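SusD-like carbohydrate binding protein (Bacteroides vulgatus, PDB 3LEW) probably binds carbohydrate at the bacterial outer membrane as a SusD-like nutrient-binding protein. Local coordinates at residues E253-A259 against D340-V346; Y91-N95 against L124-Y129. One frame throughout, in Å; residues are numbered along the deposited sequence.

In the fold
Contact 2 comes first along the chain and closes before contact 1 opens. It pairs helix 81-103 with helix 111-135, two successive helices, its segments both within the starch-binding, outer-membrane-associating family region. Contact 1 pairs strand 254-258 with strand 341-345 in a small antiparallel sheet of two strands, bringing together segments 81 residues apart at their closest ends. Helix 346-359 follows directly after the second strand. The centres of the two contacts lie about 19 Å apart, yet they touch: Trp256 CZ3 is 3.5 Å from Phe127 CE1, and the two rings meet edge-to-face. Helix 19-35 also packs on residues of both contacts. The small sheet is thus built against the N-terminal helices of this SusD-family fold.

Contact 1: residues E253-A259 against D340-V346; sequences EWIWGHA and DIVLMRV
Trp254 lays its indole flat against Val342. Val342 CB sits 3.5 Å from the centroid of the six-membered ring and 6° off its normal, a CH-pi contact over the face. With Trp254 CG anti to the carbonyl carbon (chi1 -67°), the ring reaches along the neighbouring strand, and its edge meets the backbone O of Asp340. Gly257 lies beside this ring; a CB there would run into Trp254 CE3. Trp256 points to the other side of the sheet, where Leu343 CD1 stands over the centre of its ring and Val204 and Ile208 of helix 202-215 pack on it. Its NE1 bonds to the backbone O of His198. Strands 254-258 and 341-345 form a two-stranded antiparallel sheet, broken by two classic beta bulges. Met344 O accepts from both Ile255 N (2.8 Å) and Trp256 N (3.1 Å). Trp256 O accepts from Leu343 N (2.9 Å) and Met344 N (3.1 Å), both from the same face of its plane. Selenomethionine Met344 packs its CE tightly on Ile255 CG2. Glu253 OE2 comes in at the guanidinium edge of Arg345, 2.8 Å from NH1, as a salt bridge with weak hydrogen-bond geometry. Arg345 also pairs with Glu401 and Glu405, while Glu253 OE1 takes Arg376 and Met237 N.

Contact 2: residues Y91-N95 against L124-Y129; sequences YRVIN and LRGFLY
Ile94 drives its CD1 methyl over one face of the Tyr129 ring. The methyl carbon is 3.9 Å from the ring centroid and 21° off the normal, a CH-pi contact displaced toward the rim. Ile94 CG1 lies anti to the carbonyl carbon (chi1 -75°), and the nearly straight chain beyond it carries CD1 to the ring. Along the way Ile94 CG1 passes Leu128 CB at 3.8 Å, the two side chains running in opposite directions. Segments 91-95 and 124-129 belong to successive helices, 81-103 and 111-135, which form an antiparallel helical hairpin in the helical part of this SusD-family fold. The short segment axes are 157° apart in direction and 9.4 Å apart at closest. No hydrogen bond crosses between the segments; the join is apolar. Leu128 CD1 turns to Val93 and touches its CB and CG1, each at 3.6 Å. Val93 CG1 also meets Leu124 CD2 at 3.8 Å, so the valine methyl bridges two leucines one helical turn apart. Tyr129 OH bonds to the backbone O of Tyr152, which ties down the far end of the ring. A leucine in place of Tyr129 would probably leave Ile94 CD1 without its aromatic face and Tyr152 O without this donor.

Contact 1: residues E253-A259 against D340-V346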
ATOM      1  N   GLU A 253       3.501   2.641 -16.619  1.00 15.46           N
ATOM      2  CA  GLU A 253       2.289   2.343 -15.868  1.00 15.17           C
ATOM      3  C   GLU A 253       2.342   2.898 -14.447  1.00 14.31           C
ATOM      4  O   GLU A 253       1.329   2.952 -13.738  1.00 14.18           O
ATOM      5  CB  GLU A 253       2.041   0.823 -15.860  1.00 14.92           C
ATOM      6  CG  GLU A 253       0.559   0.518 -15.735  1.00 16.07           C
ATOM      7  CD  GLU A 253       0.231  -0.891 -15.310  1.00 15.14           C
ATOM      8  OE1 GLU A 253       0.518  -1.856 -16.077  1.00 15.38           O
ATOM      9  OE2 GLU A 253      -0.323  -1.053 -14.200  1.00 14.19           O
ATOM     10  N   TRP A 254       3.529   3.245 -13.969  1.00 14.58           N
ATOM     11  CA  TRP A 254       3.652   3.834 -12.634  1.00 14.55           C
ATOM     12  C   TRP A 254       3.207   5.284 -12.704  1.00 14.40           C
ATOM     13  O   TRP A 254       3.840   6.109 -13.348  1.00 15.87           O
ATOM     14  CB  TRP A 254       5.068   3.771 -12.087  1.00 14.71           C
ATOM     15  CG  TRP A 254       5.632   2.437 -11.777  1.00 13.18           C
ATOM     16  CD1 TRP A 254       5.375   1.233 -12.415  1.00 16.82           C
ATOM     17  CD2 TRP A 254       6.641   2.158 -10.794  1.00 13.90           C
ATOM     18  NE1 TRP A 254       6.162   0.229 -11.869  1.00 14.75           N
ATOM     19  CE2 TRP A 254       6.954   0.770 -10.889  1.00 13.89           C
ATOM     20  CE3 TRP A 254       7.319   2.949  -9.853  1.00 15.02           C
ATOM     21  CZ2 TRP A 254       7.918   0.178 -10.090  1.00 13.98           C
ATOM     22  CZ3 TRP A 254       8.311   2.363  -9.071  1.00 14.80           C
ATOM     23  CH2 TRP A 254       8.584   0.968  -9.189  1.00 15.08           C
ATOM     24  N   ILE A 255       2.136   5.585 -11.990  1.00 13.97           N
ATOM     25  CA  ILE A 255       1.647   6.947 -11.823  1.00 15.09           C
ATOM     26  C   ILE A 255       2.440   7.680 -10.752  1.00 14.24           C
ATOM     27  O   ILE A 255       2.742   8.857 -10.903  1.00 14.39           O
ATOM     28  CB  ILE A 255       0.165   6.916 -11.434  1.00 15.38           C
ATOM     29  CG1 ILE A 255      -0.647   6.305 -12.593  1.00 15.18           C
ATOM     30  CG2 ILE A 255      -0.340   8.314 -11.121  1.00 16.35           C
ATOM     31  CD1 ILE A 255      -2.115   6.042 -12.229  1.00 15.26           C
ATOM     32  N   TRP A 256       2.838   6.954  -9.710  1.00 13.73           N
ATOM     33  CA  TRP A 256       3.460   7.554  -8.559  1.00 13.41           C
ATOM     34  C   TRP A 256       4.428   6.576  -7.958  1.00 13.65           C
ATOM     35  O   TRP A 256       4.088   5.396  -7.748  1.00 13.50           O
ATOM     36  CB  TRP A 256       2.370   7.895  -7.526  1.00 13.95           C
ATOM     37  CG  TRP A 256       2.676   8.951  -6.509  1.00 14.50           C
ATOM     38  CD1 TRP A 256       3.516  10.028  -6.638  1.00 17.64           C
ATOM     39  CD2 TRP A 256       1.988   9.145  -5.268  1.00 15.71           C
ATOM     40  NE1 TRP A 256       3.427  10.846  -5.539  1.00 14.72           N
ATOM     41  CE2 TRP A 256       2.528  10.306  -4.665  1.00 14.90           C
ATOM     42  CE3 TRP A 256       1.014   8.419  -4.575  1.00 18.01           C
ATOM     43  CZ2 TRP A 256       2.104  10.765  -3.406  1.00 18.20           C
ATOM     44  CZ3 TRP A 256       0.628   8.872  -3.342  1.00 17.86           C
ATOM     45  CH2 TRP A 256       1.173  10.025  -2.771  1.00 18.46           C
ATOM     46  N   GLY A 257       5.617   7.062  -7.655  1.00 14.34           N
ATOM     47  CA  GLY A 257       6.606   6.233  -7.045  1.00 13.32           C
ATOM     48  C   GLY A 257       7.817   7.001  -6.565  1.00 14.68           C
ATOM     49  O   GLY A 257       8.019   8.170  -6.904  1.00 16.63           O
ATOM     50  N   HIS A 258       8.648   6.336  -5.792  1.00 14.30           N
ATOM     51  CA  HIS A 258       9.816   6.963  -5.142  1.00 14.00           C
ATOM     52  C   HIS A 258      11.126   6.399  -5.729  1.00 14.90           C
ATOM     53  O   HIS A 258      11.432   5.210  -5.581  1.00 15.03           O
ATOM     54  CB  HIS A 258       9.725   6.743  -3.630  1.00 15.18           C
ATOM     55  CG  HIS A 258      10.851   7.315  -2.834  1.00 16.89           C
ATOM     56  ND1 HIS A 258      11.140   8.658  -2.810  1.00 17.58           N
ATOM     57  CD2 HIS A 258      11.738   6.720  -1.997  1.00 17.79           C
ATOM     58  CE1 HIS A 258      12.179   8.860  -2.009  1.00 16.30           C
ATOM     59  NE2 HIS A 258      12.549   7.707  -1.492  1.00 16.91           N
ATOM     60  N   ALA A 259      11.899   7.243  -6.385  1.00 14.72           N
ATOM     61  CA  ALA A 259      13.158   6.809  -7.027  1.00 14.34           C
ATOM     62  C   ALA A 259      14.254   6.631  -5.974  1.00 15.16           C
ATOM     63  O   ALA A 259      14.206   7.210  -4.875  1.00 15.07           O
ATOM     64  CB  ALA A 259      13.626   7.828  -8.069  1.00 15.39           C
ATOM     65  N   ASP A 340      13.458   1.031  -6.831  1.00 14.26           N
ATOM     66  CA  ASP A 340      12.477   2.090  -6.623  1.00 14.19           C
ATOM     67  C   ASP A 340      11.194   1.513  -6.011  1.00 13.84           C
ATOM     68  O   ASP A 340      10.876   0.338  -6.178  1.00 13.39           O
ATOM     69  CB  ASP A 340      12.135   2.840  -7.925  1.00 15.14           C
ATOM     70  CG  ASP A 340      13.340   3.569  -8.557  1.00 14.53           C
ATOM     71  OD1 ASP A 340      14.460   3.614  -7.959  1.00 14.41           O
ATOM     72  OD2 ASP A 340      13.160   4.126  -9.690  1.00 13.44           O
ATOM     73  N   ILE A 341      10.442   2.382  -5.360  1.00 13.53           N
ATOM     74  CA  ILE A 341       9.255   1.976  -4.605  1.00 13.56           C
ATOM     75  C   ILE A 341       7.983   2.455  -5.324  1.00 14.28           C
ATOM     76  O   ILE A 341       7.730   3.646  -5.390  1.00 14.75           O
ATOM     77  CB  ILE A 341       9.235   2.570  -3.199  1.00 14.07           C
ATOM     78  CG1 ILE A 341      10.555   2.320  -2.449  1.00 15.02           C
ATOM     79  CG2 ILE A 341       8.043   1.974  -2.400  1.00 12.86           C
ATOM     80  CD1 ILE A 341      11.001   0.847  -2.346  1.00 17.19           C
ATOM     81  N   VAL A 342       7.206   1.516  -5.823  1.00 13.80           N
ATOM     82  CA  VAL A 342       5.926   1.840  -6.493  1.00 13.79           C
ATOM     83  C   VAL A 342       4.849   2.235  -5.452  1.00 13.60           C
ATOM     84  O   VAL A 342       4.718   1.587  -4.424  1.00 13.34           O
ATOM     85  CB  VAL A 342       5.445   0.680  -7.393  1.00 13.56           C
ATOM     86  CG1 VAL A 342       5.115  -0.571  -6.589  1.00 13.26           C
ATOM     87  CG2 VAL A 342       4.183   1.101  -8.207  1.00 13.52           C
ATOM     88  N   LEU A 343       4.074   3.301  -5.731  1.00 13.88           N
ATOM     89  CA  LEU A 343       3.024   3.722  -4.850  1.00 14.23           C
ATOM     90  C   LEU A 343       1.638   3.644  -5.545  1.00 14.31           C
ATOM     91  O   LEU A 343       0.639   3.398  -4.888  1.00 14.49           O
ATOM     92  CB  LEU A 343       3.288   5.166  -4.375  1.00 14.29           C
ATOM     93  CG  LEU A 343       4.549   5.347  -3.486  1.00 15.75           C
ATOM     94  CD1 LEU A 343       4.839   6.862  -3.287  1.00 16.62           C
ATOM     95  CD2 LEU A 343       4.357   4.596  -2.169  1.00 17.33           C
HETATM   96  N   MSE A 344       1.595   3.811  -6.856  1.00 14.32           N
HETATM   97  CA  MSE A 344       0.309   3.801  -7.581  1.00 13.73           C
HETATM   98  C   MSE A 344       0.552   3.507  -9.047  1.00 14.96           C
HETATM   99  O   MSE A 344       1.394   4.167  -9.663  1.00 15.42           O
HETATM  100  CB  MSE A 344      -0.434   5.126  -7.441  1.00 14.03           C
HETATM  101  CG  MSE A 344      -1.788   5.058  -8.001  1.00 13.14           C
HETATM  102 SE   MSE A 344      -2.839   6.643  -7.393  0.75 17.94          SE
HETATM  103  CE  MSE A 344      -1.793   7.968  -7.971  1.00 17.41           C
ATOM    104  N   ARG A 345      -0.183   2.532  -9.602  1.00 13.82           N
ATOM    105  CA  ARG A 345      -0.121   2.197 -11.015  1.00 12.92           C
ATOM    106  C   ARG A 345      -1.488   2.323 -11.684  1.00 12.67           C
ATOM    107  O   ARG A 345      -2.550   2.250 -11.033  1.00 14.72           O
ATOM    108  CB  ARG A 345       0.346   0.749 -11.189  1.00 12.80           C
ATOM    109  CG  ARG A 345       1.648   0.480 -10.572  1.00 15.91           C
ATOM    110  CD  ARG A 345       2.160  -0.887 -11.035  1.00 16.50           C
ATOM    111  NE  ARG A 345       1.518  -2.032 -10.387  1.00 15.26           N
ATOM    112  CZ  ARG A 345       0.809  -2.983 -10.990  1.00 16.23           C
ATOM    113  NH1 ARG A 345       0.539  -2.962 -12.296  1.00 15.82           N
ATOM    114  NH2 ARG A 345       0.399  -4.028 -10.268  1.00 16.34           N
ATOM    115  N   VAL A 346      -1.460   2.450 -12.999  1.00 12.43           N
ATOM    116  CA  VAL A 346      -2.706   2.529 -13.770  1.00 12.93           C
ATOM    117  C   VAL A 346      -3.594   1.274 -13.557  1.00 13.30           C
ATOM    118  O   VAL A 346      -4.820   1.396 -13.505  1.00 14.02           O
ATOM    119  CB  VAL A 346      -2.458   2.766 -15.275  1.00 12.72           C
ATOM    120  CG1 VAL A 346      -3.867   2.973 -16.031  1.00 12.85           C
ATOM    121  CG2 VAL A 346      -1.536   4.013 -15.509  1.00 12.53           C
TER

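Contact 2: residues Y91-N95 against L124-Y129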
ATOM      1  N   TYR A  91       2.166  12.147  11.155  1.00 14.15           N
ATOM      2  CA  TYR A  91       1.968  13.437  11.786  1.00 13.49           C
ATOM      3  C   TYR A  91       3.099  14.420  11.556  1.00 14.54           C
ATOM      4  O   TYR A  91       2.840  15.619  11.409  1.00 15.72           O
ATOM      5  CB  TYR A  91       1.581  13.308  13.286  1.00 14.19           C
ATOM      6  CG  TYR A  91       0.132  12.881  13.418  1.00 11.21           C
ATOM      7  CD1 TYR A  91      -0.902  13.786  13.215  1.00 15.08           C
ATOM      8  CD2 TYR A  91      -0.212  11.550  13.668  1.00 13.72           C
ATOM      9  CE1 TYR A  91      -2.215  13.412  13.280  1.00 12.74           C
ATOM     10  CE2 TYR A  91      -1.547  11.171  13.766  1.00 14.17           C
ATOM     11  CZ  TYR A  91      -2.547  12.079  13.550  1.00 13.14           C
ATOM     12  OH  TYR A  91      -3.887  11.699  13.631  1.00 15.08           O
ATOM     13  N   ARG A  92       4.346  13.951  11.465  1.00 13.94           N
ATOM     14  CA  ARG A  92       5.419  14.881  11.150  1.00 15.37           C
ATOM     15  C   ARG A  92       5.279  15.442   9.738  1.00 14.64           C
ATOM     16  O   ARG A  92       5.532  16.648   9.533  1.00 14.14           O
ATOM     17  CB  ARG A  92       6.795  14.276  11.411  1.00 15.74           C
ATOM     18  CG  ARG A  92       6.987  14.053  12.885  1.00 20.19           C
ATOM     19  CD  ARG A  92       8.361  13.591  13.218  1.00 26.33           C
ATOM     20  NE  ARG A  92       8.489  13.389  14.664  1.00 30.62           N
ATOM     21  N   VAL A  93       4.817  14.626   8.793  1.00 14.90           N
ATOM     22  CA  VAL A  93       4.724  15.056   7.387  1.00 15.01           C
ATOM     23  C   VAL A  93       3.446  15.876   7.186  1.00 15.52           C
ATOM     24  O   VAL A  93       3.474  16.921   6.511  1.00 13.78           O
ATOM     25  CB  VAL A  93       4.919  13.920   6.410  1.00 14.15           C
ATOM     26  CG1 VAL A  93       4.849  14.429   4.925  1.00 15.33           C
ATOM     27  CG2 VAL A  93       6.284  13.264   6.659  1.00 15.58           C
ATOM     28  N   ILE A  94       2.384  15.511   7.893  1.00 14.25           N
ATOM     29  CA  ILE A  94       1.210  16.415   7.961  1.00 14.50           C
ATOM     30  C   ILE A  94       1.631  17.786   8.462  1.00 14.15           C
ATOM     31  O   ILE A  94       1.171  18.823   7.955  1.00 15.29           O
ATOM     32  CB  ILE A  94       0.061  15.811   8.831  1.00 15.17           C
ATOM     33  CG1 ILE A  94      -0.668  14.683   8.074  1.00 14.78           C
ATOM     34  CG2 ILE A  94      -0.920  16.929   9.319  1.00 16.57           C
ATOM     35  CD1 ILE A  94      -1.611  13.797   8.986  1.00 16.10           C
ATOM     36  N   ASN A  95       2.480  17.839   9.496  1.00 15.18           N
ATOM     37  CA  ASN A  95       2.938  19.120  10.000  1.00 15.62           C
ATOM     38  C   ASN A  95       3.728  19.925   8.961  1.00 14.67           C
ATOM     39  O   ASN A  95       3.559  21.123   8.869  1.00 13.93           O
ATOM     40  CB  ASN A  95       3.797  18.945  11.246  1.00 16.64           C
ATOM     41  CG  ASN A  95       3.835  20.183  12.075  1.00 20.24           C
ATOM     42  OD1 ASN A  95       2.803  20.817  12.315  1.00 22.87           O
ATOM     43  ND2 ASN A  95       5.017  20.557  12.503  1.00 24.82           N
ATOM     44  N   LEU A 124      -0.759  15.817  -0.511  1.00 13.27           N
ATOM     45  CA  LEU A 124       0.064  14.989   0.390  1.00 14.33           C
ATOM     46  C   LEU A 124      -0.622  14.855   1.743  1.00 13.93           C
ATOM     47  O   LEU A 124      -0.669  13.762   2.318  1.00 14.17           O
ATOM     48  CB  LEU A 124       1.478  15.542   0.540  1.00 13.81           C
ATOM     49  CG  LEU A 124       2.487  14.715   1.395  1.00 15.27           C
ATOM     50  CD1 LEU A 124       2.600  13.271   0.938  1.00 14.29           C
ATOM     51  CD2 LEU A 124       3.846  15.384   1.374  1.00 15.06           C
ATOM     52  N   ARG A 125      -1.152  15.957   2.248  1.00 12.61           N
ATOM     53  CA  ARG A 125      -1.869  15.891   3.525  1.00 13.81           C
ATOM     54  C   ARG A 125      -3.069  14.942   3.411  1.00 13.45           C
ATOM     55  O   ARG A 125      -3.313  14.070   4.293  1.00 13.82           O
ATOM     56  CB  ARG A 125      -2.291  17.264   3.992  1.00 14.09           C
ATOM     57  CG  ARG A 125      -2.837  17.252   5.408  1.00 15.65           C
ATOM     58  CD  ARG A 125      -3.213  18.650   5.888  1.00 15.30           C
ATOM     59  NE  ARG A 125      -4.493  19.127   5.346  1.00 14.71           N
ATOM     60  CZ  ARG A 125      -4.983  20.367   5.536  1.00 15.11           C
ATOM     61  NH1 ARG A 125      -4.287  21.289   6.182  1.00 13.87           N
ATOM     62  NH2 ARG A 125      -6.153  20.711   5.040  1.00 16.40           N
ATOM     63  N   GLY A 126      -3.833  15.079   2.325  1.00 12.97           N
ATOM     64  CA  GLY A 126      -4.956  14.182   2.084  1.00 13.70           C
ATOM     65  C   GLY A 126      -4.563  12.715   2.014  1.00 14.38           C
ATOM     66  O   GLY A 126      -5.272  11.815   2.533  1.00 14.39           O
ATOM     67  N   PHE A 127      -3.436  12.437   1.361  1.00 14.36           N
ATOM     68  CA  PHE A 127      -2.887  11.078   1.287  1.00 14.27           C
ATOM     69  C   PHE A 127      -2.571  10.497   2.671  1.00 14.05           C
ATOM     70  O   PHE A 127      -2.827   9.309   2.915  1.00 14.77           O
ATOM     71  CB  PHE A 127      -1.626  11.061   0.432  1.00 14.06           C
ATOM     72  CG  PHE A 127      -0.917   9.720   0.372  1.00 15.00           C
ATOM     73  CD1 PHE A 127      -1.418   8.677  -0.395  1.00 16.69           C
ATOM     74  CD2 PHE A 127       0.254   9.508   1.033  1.00 18.17           C
ATOM     75  CE1 PHE A 127      -0.766   7.441  -0.479  1.00 17.46           C
ATOM     76  CE2 PHE A 127       0.889   8.273   0.954  1.00 19.34           C
ATOM     77  CZ  PHE A 127       0.389   7.269   0.184  1.00 16.72           C
ATOM     78  N   LEU A 128      -2.045  11.336   3.558  1.00 14.23           N
ATOM     79  CA  LEU A 128      -1.667  10.886   4.892  1.00 14.04           C
ATOM     80  C   LEU A 128      -2.929  10.689   5.747  1.00 14.19           C
ATOM     81  O   LEU A 128      -3.032   9.721   6.510  1.00 14.36           O
ATOM     82  CB  LEU A 128      -0.644  11.813   5.546  1.00 14.89           C
ATOM     83  CG  LEU A 128       0.725  11.803   4.825  1.00 15.97           C
ATOM     84  CD1 LEU A 128       1.621  12.981   5.357  1.00 18.09           C
ATOM     85  CD2 LEU A 128       1.386  10.413   4.889  1.00 16.16           C
ATOM     86  N   TYR A 129      -3.941  11.526   5.578  1.00 13.84           N
ATOM     87  CA  TYR A 129      -5.250  11.243   6.266  1.00 14.14           C
ATOM     88  C   TYR A 129      -5.924   9.975   5.705  1.00 13.56           C
ATOM     89  O   TYR A 129      -6.618   9.252   6.430  1.00 12.99           O
ATOM     90  CB  TYR A 129      -6.186  12.444   6.273  1.00 13.74           C
ATOM     91  CG  TYR A 129      -5.774  13.487   7.290  1.00 13.57           C
ATOM     92  CD1 TYR A 129      -5.678  13.175   8.639  1.00 13.13           C
ATOM     93  CD2 TYR A 129      -5.418  14.786   6.892  1.00 12.53           C
ATOM     94  CE1 TYR A 129      -5.247  14.101   9.579  1.00 13.27           C
ATOM     95  CE2 TYR A 129      -5.004  15.740   7.837  1.00 15.06           C
ATOM     96  CZ  TYR A 129      -4.887  15.377   9.181  1.00 14.37           C
ATOM     97  OH  TYR A 129      -4.444  16.277  10.139  1.00 15.01           O
TER